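Local coordinates for protein GlcNAc Inducible Gene 2, GIG2 (Candida albicans, PDB 6AKZ) that binds iron and is probably an oxygenase of the DUF1479 family within the cupin superfamily, encoded by a gene induced by N-acetylglucosamine, at residues L165-T170 with G445-I450; S378-Q383 with F463-Y468; E435-P440 with I453-L458. One frame throughout, in Å; residues are numbered along the deposited sequence.

Contact 1 of 3, residues L165-T170 with G445-I450; sequences LIDLDT and GGQAKI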
loop_
_atom_site.group_PDB
_atom_site.type_symbol
_atom_site.label_atom_id
_atom_site.label_comp_id
_atom_site.label_asym_id
_atom_site.label_seq_id
_atom_site.Cartn_x
_atom_site.Cartn_y
_atom_site.Cartn_z
ATOM N N LEU A 165 -15.682 6.945 9.221
ATOM C CA LEU A 165 -15.019 6.317 10.371
ATOM C C LEU A 165 -13.501 6.120 10.176
ATOM O O LEU A 165 -12.995 4.991 10.145
ATOM C CB LEU A 165 -15.734 5.022 10.768
ATOM C CG LEU A 165 -17.163 5.281 11.280
ATOM C CD1 LEU A 165 -17.775 3.912 11.531
ATOM C CD2 LEU A 165 -17.169 6.106 12.566
ATOM N N ILE A 166 -12.783 7.241 10.114
ATOM C CA ILE A 166 -11.335 7.236 9.965
ATOM C C ILE A 166 -10.742 8.388 10.764
ATOM O O ILE A 166 -11.367 9.473 10.889
ATOM C CB ILE A 166 -10.924 7.214 8.498
ATOM C CG1 ILE A 166 -9.403 7.150 8.352
ATOM C CG2 ILE A 166 -11.434 8.435 7.769
ATOM C CD1 ILE A 166 -8.987 6.817 6.912
ATOM N N ASP A 167 -9.557 8.141 11.315
ATOM C CA ASP A 167 -8.767 9.124 11.999
ATOM C C ASP A 167 -7.359 9.125 11.431
ATOM O O ASP A 167 -6.507 8.317 11.776
ATOM C CB ASP A 167 -8.793 8.860 13.511
ATOM C CG ASP A 167 -7.766 9.729 14.288
ATOM O OD1 ASP A 167 -7.363 10.820 13.788
ATOM O OD2 ASP A 167 -7.413 9.342 15.428
ATOM N N LEU A 168 -7.126 10.069 10.534
ATOM C CA LEU A 168 -5.856 10.116 9.824
ATOM C C LEU A 168 -4.739 10.640 10.708
ATOM O O LEU A 168 -3.565 10.471 10.382
ATOM C CB LEU A 168 -6.027 11.001 8.588
ATOM C CG LEU A 168 -6.728 10.300 7.434
ATOM C CD1 LEU A 168 -7.075 11.323 6.347
ATOM C CD2 LEU A 168 -5.910 9.212 6.810
ATOM N N ASP A 169 -5.088 11.214 11.837
ATOM C CA ASP A 169 -4.094 11.604 12.831
ATOM C C ASP A 169 -3.528 10.427 13.607
ATOM O O ASP A 169 -2.616 10.603 14.438
ATOM C CB ASP A 169 -4.706 12.564 13.859
ATOM C CG ASP A 169 -5.085 13.875 13.277
ATOM O OD1 ASP A 169 -4.564 14.235 12.198
ATOM O OD2 ASP A 169 -5.915 14.582 13.904
ATOM N N THR A 170 -4.018 9.221 13.436
ATOM C CA THR A 170 -3.508 8.150 14.200
ATOM C C THR A 170 -2.903 7.099 13.274
ATOM O O THR A 170 -3.601 6.571 12.367
ATOM C CB THR A 170 -4.588 7.545 15.029
ATOM O OG1 THR A 170 -4.965 8.505 16.044
ATOM C CG2 THR A 170 -4.118 6.256 15.699
ATOM N N GLY A 445 -17.051 14.207 15.323
ATOM C CA GLY A 445 -17.130 13.569 14.065
ATOM C C GLY A 445 -16.562 12.173 14.023
ATOM O O GLY A 445 -16.497 11.443 15.052
ATOM N N GLY A 446 -16.239 11.740 12.796
ATOM C CA GLY A 446 -15.805 10.361 12.577
ATOM C C GLY A 446 -14.527 10.048 13.294
ATOM O O GLY A 446 -14.296 8.900 13.771
ATOM N N GLN A 447 -13.685 11.062 13.465
ATOM C CA GLN A 447 -12.462 10.885 14.238
ATOM C C GLN A 447 -12.726 10.462 15.716
ATOM O O GLN A 447 -12.123 9.513 16.256
ATOM C CB GLN A 447 -11.674 12.147 14.133
ATOM C CG GLN A 447 -10.330 12.104 14.721
ATOM C CD GLN A 447 -9.612 13.443 14.608
ATOM O OE1 GLN A 447 -10.233 14.522 14.695
ATOM N NE2 GLN A 447 -8.287 13.379 14.469
ATOM N N ALA A 448 -13.637 11.186 16.356
ATOM C CA ALA A 448 -14.099 10.790 17.704
ATOM C C ALA A 448 -14.785 9.431 17.710
ATOM O O ALA A 448 -14.529 8.576 18.592
ATOM C CB ALA A 448 -15.019 11.819 18.332
ATOM N N LYS A 449 -15.606 9.160 16.722
ATOM C CA LYS A 449 -16.332 7.930 16.702
ATOM C C LYS A 449 -15.416 6.726 16.512
ATOM O O LYS A 449 -15.586 5.699 17.191
ATOM C CB LYS A 449 -17.393 7.953 15.637
ATOM C CG LYS A 449 -18.505 8.985 15.911
ATOM C CD LYS A 449 -19.344 9.117 14.642
ATOM C CE LYS A 449 -20.451 10.145 14.855
ATOM N NZ LYS A 449 -21.003 10.609 13.579
ATOM N N ILE A 450 -14.449 6.823 15.580
ATOM C CA ILE A 450 -13.557 5.637 15.371
ATOM C C ILE A 450 -12.720 5.345 16.613
ATOM O O ILE A 450 -12.452 4.171 16.950
ATOM C CB ILE A 450 -12.763 5.742 14.050
ATOM C CG1 ILE A 450 -12.164 4.394 13.675
ATOM C CG2 ILE A 450 -11.673 6.863 14.188
ATOM C CD1 ILE A 450 -13.160 3.260 13.508
#

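Contact 2 of 3, residues S378-Q383 with F463-Y468; sequences SITNIQ and FNVDKY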
loop_
_atom_site.group_PDB
_atom_site.type_symbol
_atom_site.label_atom_id
_atom_site.label_comp_id
_atom_site.label_asym_id
_atom_site.label_seq_id
_atom_site.Cartn_x
_atom_site.Cartn_y
_atom_site.Cartn_z
ATOM N N SER A 378 -8.974 3.243 11.446
ATOM C CA SER A 378 -10.184 3.248 10.567
ATOM C C SER A 378 -10.967 2.035 10.741
ATOM O O SER A 378 -10.504 1.012 11.285
ATOM C CB SER A 378 -9.792 3.456 9.055
ATOM O OG SER A 378 -9.240 2.259 8.548
ATOM N N ILE A 379 -12.201 2.085 10.299
ATOM C CA ILE A 379 -13.137 0.948 10.601
ATOM C C ILE A 379 -12.666 -0.435 10.113
ATOM O O ILE A 379 -12.813 -1.445 10.842
ATOM C CB ILE A 379 -14.562 1.294 10.178
ATOM C CG1 ILE A 379 -15.564 0.375 10.837
ATOM C CG2 ILE A 379 -14.779 1.294 8.684
ATOM C CD1 ILE A 379 -15.658 0.605 12.328
ATOM N N THR A 380 -12.002 -0.491 8.965
ATOM C CA THR A 380 -11.533 -1.806 8.423
ATOM C C THR A 380 -10.177 -2.200 9.043
ATOM O O THR A 380 -9.652 -3.208 8.630
ATOM C CB THR A 380 -11.492 -1.866 6.883
ATOM O OG1 THR A 380 -10.540 -0.909 6.356
ATOM C CG2 THR A 380 -12.876 -1.564 6.247
ATOM N N ASN A 381 -9.599 -1.341 9.910
ATOM C CA ASN A 381 -8.356 -1.578 10.604
ATOM C C ASN A 381 -8.543 -1.942 12.083
ATOM O O ASN A 381 -7.569 -2.143 12.796
ATOM C CB ASN A 381 -7.390 -0.416 10.432
ATOM C CG ASN A 381 -6.632 -0.527 9.124
ATOM O OD1 ASN A 381 -6.441 -1.669 8.640
ATOM N ND2 ASN A 381 -6.309 0.590 8.471
ATOM N N ILE A 382 -9.771 -2.004 12.551
ATOM C CA ILE A 382 -9.962 -2.398 13.967
ATOM C C ILE A 382 -9.512 -3.855 14.168
ATOM O O ILE A 382 -8.882 -4.202 15.203
ATOM C CB ILE A 382 -11.402 -2.152 14.413
ATOM C CG1 ILE A 382 -11.760 -0.669 14.297
ATOM C CG2 ILE A 382 -11.582 -2.684 15.815
ATOM C CD1 ILE A 382 -10.961 0.268 15.160
ATOM N N GLN A 383 -9.733 -4.708 13.179
ATOM C CA GLN A 383 -9.234 -6.110 13.349
ATOM C C GLN A 383 -7.721 -6.178 13.396
ATOM O O GLN A 383 -7.152 -6.941 14.135
ATOM C CB GLN A 383 -9.753 -6.990 12.218
ATOM C CG GLN A 383 -11.227 -7.239 12.328
ATOM C CD GLN A 383 -11.647 -8.184 13.452
ATOM O OE1 GLN A 383 -10.829 -8.676 14.271
ATOM N NE2 GLN A 383 -12.952 -8.450 13.500
ATOM N N PHE A 463 -14.729 -7.646 17.487
ATOM C CA PHE A 463 -15.269 -6.609 16.600
ATOM C C PHE A 463 -15.920 -7.305 15.406
ATOM O O PHE A 463 -15.442 -8.346 14.970
ATOM C CB PHE A 463 -14.108 -5.784 16.087
ATOM C CG PHE A 463 -14.522 -4.699 15.147
ATOM C CD1 PHE A 463 -15.340 -3.660 15.607
ATOM C CD2 PHE A 463 -14.097 -4.697 13.819
ATOM C CE1 PHE A 463 -15.736 -2.661 14.740
ATOM C CE2 PHE A 463 -14.506 -3.708 12.951
ATOM C CZ PHE A 463 -15.336 -2.703 13.409
ATOM N N ASN A 464 -16.979 -6.723 14.881
ATOM C CA ASN A 464 -17.529 -7.152 13.643
ATOM C C ASN A 464 -17.737 -5.985 12.691
ATOM O O ASN A 464 -18.520 -5.083 12.950
ATOM C CB ASN A 464 -18.853 -7.855 13.854
ATOM C CG ASN A 464 -19.198 -8.732 12.685
ATOM O OD1 ASN A 464 -19.346 -8.257 11.566
ATOM N ND2 ASN A 464 -19.260 -10.025 12.925
ATOM N N VAL A 465 -17.047 -6.049 11.562
ATOM C CA VAL A 465 -16.990 -4.919 10.645
ATOM C C VAL A 465 -18.253 -4.741 9.804
ATOM O O VAL A 465 -18.599 -3.599 9.471
ATOM C CB VAL A 465 -15.750 -5.013 9.721
ATOM C CG1 VAL A 465 -15.965 -6.039 8.578
ATOM C CG2 VAL A 465 -15.344 -3.623 9.203
ATOM N N ASP A 466 -18.946 -5.847 9.489
ATOM C CA ASP A 466 -19.990 -5.878 8.435
ATOM C C ASP A 466 -21.088 -4.841 8.536
ATOM O O ASP A 466 -21.530 -4.310 7.526
ATOM C CB ASP A 466 -20.672 -7.254 8.401
ATOM C CG ASP A 466 -19.712 -8.368 8.035
ATOM O OD1 ASP A 466 -18.855 -8.143 7.156
ATOM O OD2 ASP A 466 -19.813 -9.470 8.635
ATOM N N LYS A 467 -21.525 -4.602 9.772
ATOM C CA LYS A 467 -22.562 -3.651 10.097
ATOM C C LYS A 467 -22.241 -2.277 9.503
ATOM O O LYS A 467 -23.091 -1.626 8.870
ATOM C CB LYS A 467 -22.671 -3.605 11.626
ATOM C CG LYS A 467 -23.444 -2.436 12.195
ATOM C CD LYS A 467 -23.657 -2.598 13.704
ATOM C CE LYS A 467 -22.582 -1.898 14.512
ATOM N NZ LYS A 467 -22.815 -2.068 15.965
ATOM N N TYR A 468 -20.990 -1.839 9.716
ATOM C CA TYR A 468 -20.547 -0.512 9.281
ATOM C C TYR A 468 -20.458 -0.455 7.778
ATOM O O TYR A 468 -20.905 0.516 7.191
ATOM C CB TYR A 468 -19.164 -0.232 9.855
ATOM C CG TYR A 468 -19.172 -0.269 11.318
ATOM C CD1 TYR A 468 -19.684 0.804 12.001
ATOM C CD2 TYR A 468 -18.799 -1.430 12.051
ATOM C CE1 TYR A 468 -19.750 0.808 13.365
ATOM C CE2 TYR A 468 -18.874 -1.435 13.445
ATOM C CZ TYR A 468 -19.359 -0.291 14.078
ATOM O OH TYR A 468 -19.474 -0.160 15.420
HETATM O O HOH W 1 -14.774 -8.049 11.080
#

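Contact 3 of 3, residues E435-P440 with I453-L458; sequences EEFEKP and IANQAL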
loop_
_atom_site.group_PDB
_atom_site.type_symbol
_atom_site.label_atom_id
_atom_site.label_comp_id
_atom_site.label_asym_id
_atom_site.label_seq_id
_atom_site.Cartn_x
_atom_site.Cartn_y
_atom_site.Cartn_z
ATOM N N GLU A 435 -3.231 0.473 24.575
ATOM C CA GLU A 435 -3.711 1.538 25.417
ATOM C C GLU A 435 -4.888 2.170 24.701
ATOM O O GLU A 435 -4.839 2.327 23.473
ATOM C CB GLU A 435 -2.609 2.567 25.557
ATOM C CG GLU A 435 -2.996 3.787 26.362
ATOM C CD GLU A 435 -3.297 3.407 27.815
ATOM O OE1 GLU A 435 -2.383 2.862 28.483
ATOM O OE2 GLU A 435 -4.459 3.578 28.239
ATOM N N GLU A 436 -5.918 2.569 25.461
ATOM C CA GLU A 436 -7.083 3.175 24.858
ATOM C C GLU A 436 -6.693 4.539 24.291
ATOM O O GLU A 436 -5.752 5.229 24.757
ATOM C CB GLU A 436 -8.222 3.374 25.893
ATOM C CG GLU A 436 -8.722 2.077 26.507
ATOM C CD GLU A 436 -7.997 1.663 27.818
ATOM O OE1 GLU A 436 -6.728 1.826 28.017
ATOM O OE2 GLU A 436 -8.728 1.150 28.687
ATOM N N PHE A 437 -7.429 4.932 23.278
ATOM C CA PHE A 437 -7.276 6.258 22.622
ATOM C C PHE A 437 -7.901 7.358 23.427
ATOM O O PHE A 437 -8.921 7.174 24.046
ATOM C CB PHE A 437 -7.875 6.210 21.213
ATOM C CG PHE A 437 -7.163 5.253 20.317
ATOM C CD1 PHE A 437 -5.953 5.635 19.744
ATOM C CD2 PHE A 437 -7.657 4.001 20.100
ATOM C CE1 PHE A 437 -5.238 4.730 18.991
ATOM C CE2 PHE A 437 -6.960 3.107 19.284
ATOM C CZ PHE A 437 -5.741 3.506 18.719
ATOM N N GLU A 438 -7.196 8.471 23.539
ATOM C CA GLU A 438 -7.712 9.660 24.145
ATOM C C GLU A 438 -8.697 10.317 23.167
ATOM O O GLU A 438 -8.475 10.300 21.967
ATOM C CB GLU A 438 -6.524 10.598 24.450
ATOM C CG GLU A 438 -6.812 11.684 25.470
ATOM C CD GLU A 438 -5.829 12.873 25.363
ATOM O OE1 GLU A 438 -4.638 12.631 25.100
ATOM O OE2 GLU A 438 -6.266 14.055 25.501
ATOM N N LYS A 439 -9.803 10.860 23.661
ATOM C CA LYS A 439 -10.707 11.645 22.830
ATOM C C LYS A 439 -10.957 12.956 23.520
ATOM O O LYS A 439 -11.778 12.951 24.421
ATOM C CB LYS A 439 -12.031 11.011 22.670
ATOM C CG LYS A 439 -11.841 9.665 22.096
ATOM C CD LYS A 439 -13.224 9.289 21.786
ATOM C CE LYS A 439 -13.420 7.848 21.785
ATOM N NZ LYS A 439 -12.428 6.996 22.424
ATOM N N PRO A 440 -10.227 14.007 23.134
ATOM C CA PRO A 440 -10.248 15.331 23.743
ATOM C C PRO A 440 -11.662 15.909 23.739
ATOM O O PRO A 440 -12.460 15.578 22.832
ATOM C CB PRO A 440 -9.348 16.144 22.807
ATOM C CG PRO A 440 -8.423 15.192 22.197
ATOM C CD PRO A 440 -9.183 13.908 22.086
ATOM N N ILE A 453 -14.999 3.463 18.942
ATOM C CA ILE A 453 -15.236 2.092 18.466
ATOM C C ILE A 453 -13.982 1.223 18.749
ATOM O O ILE A 453 -14.097 0.080 19.268
ATOM C CB ILE A 453 -15.591 2.126 17.011
ATOM C CG1 ILE A 453 -16.997 2.745 16.839
ATOM C CG2 ILE A 453 -15.485 0.720 16.377
ATOM C CD1 ILE A 453 -17.287 3.202 15.412
ATOM N N ALA A 454 -12.791 1.770 18.496
ATOM C CA ALA A 454 -11.577 1.038 18.863
ATOM C C ALA A 454 -11.472 0.712 20.352
ATOM O O ALA A 454 -11.175 -0.428 20.734
ATOM C CB ALA A 454 -10.318 1.767 18.431
ATOM N N ASN A 455 -11.724 1.700 21.166
ATOM C CA ASN A 455 -11.749 1.502 22.589
ATOM C C ASN A 455 -12.736 0.444 23.040
ATOM O O ASN A 455 -12.371 -0.389 23.905
ATOM C CB ASN A 455 -12.010 2.819 23.263
ATOM C CG ASN A 455 -10.822 3.767 23.199
ATOM O OD1 ASN A 455 -9.696 3.442 22.767
ATOM N ND2 ASN A 455 -11.058 4.943 23.657
ATOM N N GLN A 456 -13.926 0.423 22.466
ATOM C CA GLN A 456 -14.884 -0.628 22.714
ATOM C C GLN A 456 -14.384 -2.033 22.324
ATOM O O GLN A 456 -14.593 -3.004 23.054
ATOM C CB GLN A 456 -16.182 -0.366 21.997
ATOM C CG GLN A 456 -16.987 0.889 22.376
ATOM C CD GLN A 456 -18.044 1.197 21.330
ATOM O OE1 GLN A 456 -18.771 0.323 20.916
ATOM N NE2 GLN A 456 -18.091 2.439 20.824
ATOM N N ALA A 457 -13.797 -2.148 21.132
ATOM C CA ALA A 457 -13.144 -3.343 20.738
ATOM C C ALA A 457 -11.987 -3.735 21.634
ATOM O O ALA A 457 -11.879 -4.904 21.979
ATOM C CB ALA A 457 -12.729 -3.282 19.283
ATOM N N LEU A 458 -11.169 -2.791 22.100
ATOM C CA LEU A 458 -10.123 -3.194 23.006
ATOM C C LEU A 458 -10.729 -3.718 24.307
ATOM O O LEU A 458 -10.187 -4.690 24.871
ATOM C CB LEU A 458 -9.196 -2.071 23.279
ATOM C CG LEU A 458 -8.413 -1.505 22.085
ATOM C CD1 LEU A 458 -7.642 -0.269 22.543
ATOM C CD2 LEU A 458 -7.435 -2.551 21.570
#

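Contact 1 of 3, residues L165-T170 with G445-I450
The amide nitrogen NE2 of Gln447 reaches between two aspartates and gives one hydrogen bond to each: to OD1 of Asp167 at 2.8 Å and to OD2 of Asp169 at 2.7 Å. Both acceptors lie close to the amide plane, as its two N-H groups require, and the bond to Asp167 is the straighter (161° at the hydrogen, against 132° for Asp169). Each oxygen is met from above its carboxylate plane. Gln447 gets there because CG stands anti to its backbone N (chi1 -173°) and the chain beyond is extended, carrying the amide from the helix out over the turn. Glutamine suits the place: it is long enough, and one nitrogen can serve two carboxylates.

That turn is a type I beta turn, opened by Asp167 at the end of the short strand 166-167 and closed by the bond from Thr170 N to Asp167 O. Gly446, which has no side chain, brings the first turn of helix 445-460 close to the backbone of the strand. Beside the polar end, CG2 of Ile450 packs on CB of Asp167 at 3.6 Å, and its CG1 lies 3.7 Å from the backbone O of Leu165. Leu165 in turn lays CD2 against CB of Lys449, 3.6 Å away, crossing that side chain at about a right angle.

The carboxylate of Asp167 also ties down its own turn: OD2 is bonded by Thr170 OG1 at 2.7 Å, and OD1 takes a weak bond from Asp169 N. From farther along the helix, Arg451 adds a salt bridge to OD2, while NZ of Lys449 turns back to the carbonyl of Glu162.

Contact 2 of 3, residues S378-Q383 with F463-Y468
Ile379 lays its CD1 methyl over the centre of the Tyr468 ring, a CH-pi contact of 3.8 Å to the centroid and 12° from the ring normal. Its CG1 lies 3.7 Å from Tyr468 CG. The same methyl also meets the edge of a second ring, lying 3.5 Å from Phe463 CZ, so one isoleucine branch is shared by two aromatic residues. CG1 stands anti to the backbone N (chi1 -163°), which sends the longer branch between them; beta-branching limits the rotation of isoleucine, while that branch is long enough to carry one methyl to both rings.

Phe463 is covered from another side by Ile382. Its CB points toward residues 378-383, and the ring turns one face to Ile382 CG2, which sits offset toward the rim, 3.8 Å from the centroid and 19° off the normal, while CB of Ile382 touches the CD2 and CE2 side of the ring. Val465 adds to the apolar packing, its CG2 lying 4.3 Å from CG1 of Ile379.

Here the turn that leads out of Ser378 into helix 382-394 meets the C-terminal helix 466-474 at its first turn. Asn464 caps that helix: its OD1 accepts from Asp466 N at 3.2 Å, in the carbonyl plane. Helix 445-460 supplies Ile450, Ile453, Ala454 and Ala457 to the isoleucines and Phe463.

On the solvent-facing side, the Gln383 chain bends at chi2, bringing its amide to the Phe463 ring edge. Its NE2 comes within 2.9 Å of Phe463 O and also donates to a water that accepts from Val465 N, bridging the Gln383 side chain and the Val465 backbone where the apolar packing ends.

Contact 3 of 3, residues E435-P440 with I453-L458
The loop between helix 426-431 and helix 445-460 folds back along the second helix, and an asparagine of that helix grips it. Asn455 binds the backbone of Phe437 twice: OD1 accepts from Phe437 N at 2.8 Å, in the carbonyl plane and on a lone pair, and ND2 donates to Phe437 O at 3.1 Å, nearly straight at 170°. Asparagine suits the place because a primary amide offers an acceptor and a donor side by side.

The Phe437 ring lies only 14° from the amide plane, with Asn455 OD1 at its edge, 3.4 Å from CD2. Its CE2 reaches CB of Ala454, 3.7 Å away, where a small side chain lets the ring come near the helix. One turn on, Leu458 places CD1 against Glu435 O (3.9 Å). CB of Glu436 packs beside Asn455 OD1, 3.5 Å away. Arg430, from the preceding helix, binds Glu436 O.

Through the paired bonds a side-chain amide takes both the N-H and the C=O of one extended residue, much as a neighbouring beta strand would, here fastening an irregular loop to helix 445-460.

All three contacts draw on the C-terminal part of the chain. Contacts 1 and 3 share helix 445-460, the first using its opening turn and the other its second half, with their centres about 11 Å apart; Thr170 CG2 meets Phe437 CE1 at 3.8 Å between them. Contact 2 lies about 13 Å from contact 1 and 14 Å from contact 3, centre to centre. Leu165 O and Ile379 N, 3.0 Å apart and probably hydrogen-bonded, join contacts 1 and 2, while Ile382 CD1 packs on Ala454 CB at 3.7 Å between contacts 2 and 3. Ile453 touches Leu165 and Phe463. The group lies away from the iron bound by His192, Asp194 and His355.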